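Local coordinates for protein orotidine 5'-phosphate decarboxylase (Methanocaldococcus jannaschii, PDB 4LUI) that probably catalyses the decarboxylation of orotidine 5'-monophosphate to UMP, the last step of de novo UMP synthesis, at residues 33-41 / 63-72. Residues are numbered along the deposited sequence; the frame is centred on the assembly and turned at random.
Sequences RDRALKIVE and EIIKEIKKLC
R33 and E63 join the N-terminal ends of the two segments by a side-on, two-bonded salt bridge: NE of R33 donates to OE1 of E63 at 2.8 Å and NH2 of R33 to OE2 of E63 at 3.0 Å. Each oxygen uses its syn lone pair, but the bonds are bent and the carboxylate plane is turned 36° from the guanidinium plane. After an extended chi2, the bend of R33 at chi3 (-69°) brings NE to the glutamate, and the next torsion turns NH2 to the second oxygen. At the edge of the guanidinium, CG of E67 lies 3.5 Å from NH2 of R33, in plane. Next to the salt bridge, L37 is a knob in the hole formed by I64, E67, I68 and L71; its CD2 stands 3.9 Å from CD1 of I64. That same CD1 also touches CB of R33, so the ion pair and the apolar core share I64. Farther along, V40 spreads its two branches: CG2 faces I68, while CG1, anti to the backbone N, reaches CB of C72 at 3.6 Å. L71 touches the first helix at two places: CD2 lies 3.5 Å from O of L37, and CG lies against OE1 of E41. In the second shell, T60 hydrogen-bonds OE1 of E63, giving that oxygen a further partner besides R33, and K70 pairs with OE2 of E67 along the same helix. The segments run nearly parallel, crossing at -23° with axes 9.6 Å apart. In the closed eight-stranded TIM barrel, helix 33-43 follows strand 23-27, and helix 63-72 follows strand 49-53 by way of short helix 54-60. V40, I68 and C72 rest on I50 of strand 49-53, and I68 also touches V76 of strand 75-82; helix 54-60 packs against the pair, L56 on A36 and V57 on I64.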
loop_
_atom_site.group_PDB
_atom_site.type_symbol
_atom_site.label_atom_id
_atom_site.label_comp_id
_atom_site.label_asym_id
_atom_site.label_seq_id
_atom_site.Cartn_x
_atom_site.Cartn_y
_atom_site.Cartn_z
ATOM N N ARG B 33 -7.186 -15.051 -11.225
ATOM C CA ARG B 33 -8.458 -15.002 -10.512
ATOM C C ARG B 33 -9.191 -16.342 -10.534
ATOM O O ARG B 33 -9.848 -16.687 -9.551
ATOM C CB ARG B 33 -9.350 -13.856 -11.002
ATOM C CG ARG B 33 -10.023 -14.109 -12.325
ATOM C CD ARG B 33 -10.869 -12.917 -12.760
ATOM N NE ARG B 33 -12.057 -12.711 -11.934
ATOM C CZ ARG B 33 -13.142 -13.478 -11.979
ATOM N NH1 ARG B 33 -13.188 -14.526 -12.790
ATOM N NH2 ARG B 33 -14.182 -13.206 -11.204
ATOM N N ASP B 34 -9.058 -17.097 -11.627
ATOM C CA ASP B 34 -9.652 -18.436 -11.729
ATOM C C ASP B 34 -9.057 -19.351 -10.660
ATOM O O ASP B 34 -9.777 -20.080 -9.970
ATOM C CB ASP B 34 -9.399 -19.063 -13.106
ATOM C CG ASP B 34 -10.112 -18.334 -14.232
ATOM O OD1 ASP B 34 -11.056 -17.561 -13.949
ATOM O OD2 ASP B 34 -9.728 -18.550 -15.405
ATOM N N ARG B 35 -7.735 -19.313 -10.539
ATOM C CA ARG B 35 -7.047 -20.118 -9.538
ATOM C C ARG B 35 -7.506 -19.726 -8.135
ATOM O O ARG B 35 -7.751 -20.585 -7.292
ATOM C CB ARG B 35 -5.536 -19.943 -9.671
ATOM C CG ARG B 35 -4.716 -20.702 -8.647
ATOM C CD ARG B 35 -4.827 -22.212 -8.810
ATOM N NE ARG B 35 -4.002 -22.906 -7.814
ATOM C CZ ARG B 35 -4.134 -24.187 -7.487
ATOM N NH1 ARG B 35 -5.059 -24.938 -8.073
ATOM N NH2 ARG B 35 -3.346 -24.718 -6.560
ATOM N N ALA B 36 -7.609 -18.420 -7.896
ATOM C CA ALA B 36 -8.043 -17.904 -6.603
ATOM C C ALA B 36 -9.433 -18.431 -6.274
ATOM O O ALA B 36 -9.697 -18.875 -5.160
ATOM C CB ALA B 36 -8.035 -16.377 -6.611
ATOM N N LEU B 37 -10.319 -18.407 -7.258
ATOM C CA LEU B 37 -11.691 -18.831 -7.013
ATOM C C LEU B 37 -11.773 -20.338 -6.786
ATOM O O LEU B 37 -12.579 -20.807 -5.980
ATOM C CB LEU B 37 -12.597 -18.397 -8.165
ATOM C CG LEU B 37 -12.838 -16.885 -8.189
ATOM C CD1 LEU B 37 -13.682 -16.462 -9.383
ATOM C CD2 LEU B 37 -13.479 -16.409 -6.883
ATOM N N LYS B 38 -10.941 -21.093 -7.501
ATOM C CA LYS B 38 -10.894 -22.538 -7.331
ATOM C C LYS B 38 -10.475 -22.889 -5.908
ATOM O O LYS B 38 -11.073 -23.744 -5.260
ATOM C CB LYS B 38 -9.927 -23.185 -8.325
ATOM C CG LYS B 38 -9.847 -24.696 -8.154
ATOM C CD LYS B 38 -8.756 -25.338 -9.020
ATOM C CE LYS B 38 -9.109 -25.311 -10.501
ATOM N NZ LYS B 38 -10.400 -25.998 -10.793
ATOM N N ILE B 39 -9.452 -22.204 -5.421
ATOM C CA ILE B 39 -8.922 -22.485 -4.097
ATOM C C ILE B 39 -9.928 -22.140 -3.009
ATOM O O ILE B 39 -10.139 -22.925 -2.079
ATOM C CB ILE B 39 -7.618 -21.740 -3.861
ATOM C CG1 ILE B 39 -6.528 -22.309 -4.780
ATOM C CG2 ILE B 39 -7.202 -21.832 -2.394
ATOM C CD1 ILE B 39 -5.345 -21.377 -4.956
ATOM N N VAL B 40 -10.543 -20.968 -3.127
ATOM C CA VAL B 40 -11.552 -20.548 -2.153
ATOM C C VAL B 40 -12.673 -21.576 -2.010
ATOM O O VAL B 40 -13.027 -21.968 -0.894
ATOM C CB VAL B 40 -12.144 -19.165 -2.501
ATOM C CG1 VAL B 40 -13.355 -18.871 -1.624
ATOM C CG2 VAL B 40 -11.097 -18.078 -2.329
ATOM N N GLU B 41 -13.223 -22.021 -3.136
ATOM C CA GLU B 41 -14.278 -23.025 -3.117
ATOM C C GLU B 41 -13.804 -24.298 -2.427
ATOM O O GLU B 41 -14.561 -24.949 -1.700
ATOM C CB GLU B 41 -14.740 -23.339 -4.546
ATOM C CG GLU B 41 -15.696 -24.527 -4.657
ATOM C CD GLU B 41 -17.114 -24.183 -4.243
ATOM O OE1 GLU B 41 -17.376 -23.004 -3.916
ATOM O OE2 GLU B 41 -17.972 -25.094 -4.255
ATOM N N GLU B 63 -13.741 -6.461 -8.043
ATOM C CA GLU B 63 -14.718 -7.484 -8.424
ATOM C C GLU B 63 -14.345 -8.847 -7.838
ATOM O O GLU B 63 -15.218 -9.610 -7.446
ATOM C CB GLU B 63 -14.897 -7.578 -9.952
ATOM C CG GLU B 63 -13.668 -8.058 -10.733
ATOM C CD GLU B 63 -13.561 -9.578 -10.803
ATOM O OE1 GLU B 63 -12.461 -10.092 -11.109
ATOM O OE2 GLU B 63 -14.579 -10.258 -10.555
ATOM N N ILE B 64 -13.045 -9.135 -7.757
ATOM C CA ILE B 64 -12.601 -10.438 -7.261
ATOM C C ILE B 64 -12.947 -10.630 -5.781
ATOM O O ILE B 64 -13.243 -11.735 -5.348
ATOM C CB ILE B 64 -11.078 -10.695 -7.540
ATOM C CG1 ILE B 64 -10.699 -12.145 -7.229
ATOM C CG2 ILE B 64 -10.194 -9.746 -6.746
ATOM C CD1 ILE B 64 -11.535 -13.175 -7.963
ATOM N N ILE B 65 -12.907 -9.548 -5.005
ATOM C CA ILE B 65 -13.305 -9.613 -3.602
ATOM C C ILE B 65 -14.796 -9.934 -3.483
ATOM O O ILE B 65 -15.204 -10.767 -2.671
ATOM C CB ILE B 65 -12.999 -8.289 -2.888
ATOM C CG1 ILE B 65 -11.518 -7.938 -3.043
ATOM C CG2 ILE B 65 -13.403 -8.371 -1.403
ATOM C CD1 ILE B 65 -11.134 -6.617 -2.402
ATOM N N LYS B 66 -15.598 -9.269 -4.309
ATOM C CA LYS B 66 -17.038 -9.532 -4.405
ATOM C C LYS B 66 -17.299 -10.999 -4.725
ATOM O O LYS B 66 -18.139 -11.639 -4.096
ATOM C CB LYS B 66 -17.677 -8.647 -5.485
ATOM C CG LYS B 66 -19.174 -8.903 -5.719
ATOM C CD LYS B 66 -19.792 -7.937 -6.748
ATOM C CE LYS B 66 -19.276 -8.185 -8.165
ATOM N NZ LYS B 66 -20.056 -7.438 -9.210
ATOM N N GLU B 67 -16.558 -11.527 -5.694
ATOM C CA GLU B 67 -16.776 -12.898 -6.158
ATOM C C GLU B 67 -16.373 -13.901 -5.092
ATOM O O GLU B 67 -17.029 -14.924 -4.918
ATOM C CB GLU B 67 -15.997 -13.173 -7.443
ATOM C CG GLU B 67 -16.513 -12.442 -8.659
ATOM C CD GLU B 67 -17.942 -12.824 -9.010
ATOM O OE1 GLU B 67 -18.257 -14.033 -9.011
ATOM O OE2 GLU B 67 -18.749 -11.908 -9.278
ATOM N N ILE B 68 -15.275 -13.609 -4.398
ATOM C CA ILE B 68 -14.802 -14.450 -3.304
ATOM C C ILE B 68 -15.885 -14.498 -2.225
ATOM O O ILE B 68 -16.099 -15.539 -1.594
ATOM C CB ILE B 68 -13.431 -13.963 -2.747
ATOM C CG1 ILE B 68 -12.308 -14.342 -3.713
ATOM C CG2 ILE B 68 -13.146 -14.567 -1.377
ATOM C CD1 ILE B 68 -10.946 -13.771 -3.365
ATOM N N LYS B 69 -16.599 -13.384 -2.064
ATOM C CA LYS B 69 -17.704 -13.302 -1.110
ATOM C C LYS B 69 -18.972 -14.037 -1.557
ATOM O O LYS B 69 -19.726 -14.534 -0.720
ATOM C CB LYS B 69 -18.029 -11.847 -0.761
ATOM C CG LYS B 69 -17.016 -11.198 0.160
ATOM C CD LYS B 69 -17.025 -11.840 1.542
ATOM C CE LYS B 69 -18.267 -11.470 2.329
ATOM N NZ LYS B 69 -18.141 -11.830 3.773
ATOM N N LYS B 70 -19.217 -14.118 -2.860
ATOM C CA LYS B 70 -20.359 -14.891 -3.338
ATOM C C LYS B 70 -20.138 -16.373 -3.035
ATOM O O LYS B 70 -21.075 -17.169 -3.103
ATOM C CB LYS B 70 -20.564 -14.710 -4.848
ATOM C CG LYS B 70 -21.088 -13.347 -5.301
ATOM C CD LYS B 70 -21.327 -13.343 -6.814
ATOM C CE LYS B 70 -21.548 -11.935 -7.361
ATOM N NZ LYS B 70 -21.357 -11.857 -8.848
ATOM N N LEU B 71 -18.903 -16.729 -2.680
ATOM C CA LEU B 71 -18.455 -18.120 -2.697
ATOM C C LEU B 71 -18.322 -18.821 -1.344
ATOM O O LEU B 71 -18.758 -19.958 -1.203
ATOM C CB LEU B 71 -17.119 -18.221 -3.440
ATOM C CG LEU B 71 -16.986 -19.252 -4.556
ATOM C CD1 LEU B 71 -18.026 -19.006 -5.639
ATOM C CD2 LEU B 71 -15.587 -19.211 -5.138
ATOM N N CYS B 72 -17.705 -18.172 -0.360
ATOM C CA CYS B 72 -17.277 -18.902 0.840
ATOM C C CYS B 72 -17.988 -18.537 2.141
ATOM O O CYS B 72 -17.919 -19.291 3.118
ATOM C CB CYS B 72 -15.767 -18.768 1.042
ATOM S SG CYS B 72 -15.228 -17.130 1.564
#